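Local coordinates for protein putative hemolysin (Streptococcus mutans UA159, PDB 2RK5) that is a putative membrane hemolysin, perhaps flavin-binding like its family, of which this chain is the transporter-associated domain, at residues A[48-51]-A[52-55]. Numbering follows the deposited sequence.
Sequences IPSQ and EEKE
Two groups grip the hydroxyl of Ser-50 in this tight turn. Its OG accepts the backbone N-H of Glu-53 (OG to N 3.1 Å, N-H...O angle 136°) and donates weakly to the carboxylate of Glu-52 (OG to OE1 3.4 Å). With chi1 at 61°, OG lies between the N and C of its own residue and faces the returning chain. The Glu-52 side chain bends at chi2 and folds back, bringing OE1 within 3.5 Å of Ser-50 CB as well.

The backbone closes the same four residues. Ser-50 N bonds to Glu-53 O at 3.1 Å and nearly straight (166°), although the donor stands above the carbonyl plane. The return bond, Glu-53 N to Ser-50 O, is weak at 3.2 Å. Gln-51 and Glu-52 both have helical backbone angles, consistent with a type I beta turn at a hairpin-like reversal between helix 37-45 and strand 56-61.

Aliphatic stretches flank the turn: Lys-54 runs extended past the Gln-51 carbonyl, its CG 3.5 Å from Gln-51 O, and Pro-49 CB meets Glu-55 CG at 3.7 Å. Pro-49 also packs on Tyr-41 and Leu-42 of helix 37-45, while Asn-70 OD1 accepts from Glu-55 N.

Glu-53 N-H is thus shared between the hydroxyl and the carbonyl of Ser-50, and the nearby Glu-52 carboxylate may modestly polarise that hydroxyl into a better acceptor.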
loop_
_atom_site.group_PDB
_atom_site.type_symbol
_atom_site.label_atom_id
_atom_site.label_comp_id
_atom_site.label_asym_id
_atom_site.label_seq_id
_atom_site.Cartn_x
_atom_site.Cartn_y
_atom_site.Cartn_z
ATOM N N ILE A 48 -5.482 -1.530 -2.978
ATOM C CA ILE A 48 -4.432 -1.287 -3.940
ATOM C C ILE A 48 -5.091 -1.168 -5.336
ATOM O O ILE A 48 -5.605 -2.173 -5.842
ATOM C CB ILE A 48 -3.363 -2.424 -3.928
ATOM C CG1 ILE A 48 -2.785 -2.587 -2.518
ATOM C CG2 ILE A 48 -2.224 -2.116 -4.942
ATOM C CD1 ILE A 48 -2.260 -1.282 -1.861
ATOM N N PRO A 49 -5.145 0.052 -5.935
ATOM C CA PRO A 49 -5.605 0.119 -7.335
ATOM C C PRO A 49 -4.591 -0.446 -8.272
ATOM O O PRO A 49 -3.488 -0.734 -7.843
ATOM C CB PRO A 49 -5.616 1.619 -7.629
ATOM C CG PRO A 49 -4.563 2.163 -6.749
ATOM C CD PRO A 49 -4.777 1.395 -5.455
ATOM N N SER A 50 -4.982 -0.505 -9.553
ATOM C CA SER A 50 -4.082 -0.723 -10.683
ATOM C C SER A 50 -4.445 0.221 -11.832
ATOM O O SER A 50 -5.470 0.966 -11.792
ATOM C CB SER A 50 -4.190 -2.168 -11.169
ATOM O OG SER A 50 -5.498 -2.481 -11.602
ATOM N N GLN A 51 -3.628 0.200 -12.882
ATOM C CA GLN A 51 -3.959 0.984 -14.065
ATOM C C GLN A 51 -5.295 0.515 -14.671
ATOM O O GLN A 51 -6.089 1.325 -15.159
ATOM C CB GLN A 51 -2.833 0.941 -15.096
ATOM C CG GLN A 51 -3.205 1.698 -16.356
ATOM C CD GLN A 51 -2.024 2.136 -17.192
ATOM O OE1 GLN A 51 -0.868 1.817 -16.899
ATOM N NE2 GLN A 51 -2.319 2.881 -18.259
ATOM N N GLU A 52 -5.560 -0.788 -14.623
ATOM C CA GLU A 52 -6.795 -1.330 -15.181
ATOM C C GLU A 52 -7.996 -0.947 -14.328
ATOM O O GLU A 52 -9.088 -0.749 -14.851
ATOM C CB GLU A 52 -6.718 -2.861 -15.272
ATOM C CG GLU A 52 -5.689 -3.381 -16.261
ATOM C CD GLU A 52 -4.273 -3.518 -15.710
ATOM O OE1 GLU A 52 -3.999 -3.098 -14.556
ATOM O OE2 GLU A 52 -3.422 -4.058 -16.459
ATOM N N GLU A 53 -7.767 -0.844 -13.020
ATOM C CA GLU A 53 -8.813 -0.656 -12.040
ATOM C C GLU A 53 -8.401 0.512 -11.176
ATOM O O GLU A 53 -7.943 0.327 -10.045
ATOM C CB GLU A 53 -8.961 -1.939 -11.217
ATOM C CG GLU A 53 -9.406 -3.097 -12.101
ATOM C CD GLU A 53 -9.466 -4.450 -11.410
ATOM O OE1 GLU A 53 -9.307 -4.503 -10.164
ATOM O OE2 GLU A 53 -9.658 -5.457 -12.130
ATOM N N LYS A 54 -8.478 1.713 -11.757
ATOM C CA LYS A 54 -8.067 2.923 -11.051
ATOM C C LYS A 54 -9.004 3.226 -9.931
ATOM O O LYS A 54 -10.190 2.882 -9.964
ATOM C CB LYS A 54 -8.044 4.111 -11.985
ATOM C CG LYS A 54 -7.036 3.947 -13.098
ATOM C CD LYS A 54 -6.953 5.155 -13.955
ATOM C CE LYS A 54 -5.861 4.991 -15.005
ATOM N NZ LYS A 54 -5.892 6.028 -16.049
ATOM N N GLU A 55 -8.465 3.923 -8.943
ATOM C CA GLU A 55 -9.267 4.340 -7.815
ATOM C C GLU A 55 -9.160 5.851 -7.680
ATOM O O GLU A 55 -8.084 6.415 -7.761
ATOM C CB GLU A 55 -8.842 3.641 -6.535
ATOM C CG GLU A 55 -9.144 2.116 -6.540
ATOM C CD GLU A 55 -10.620 1.750 -6.451
ATOM O OE1 GLU A 55 -11.429 2.620 -6.089
ATOM O OE2 GLU A 55 -10.973 0.578 -6.731
#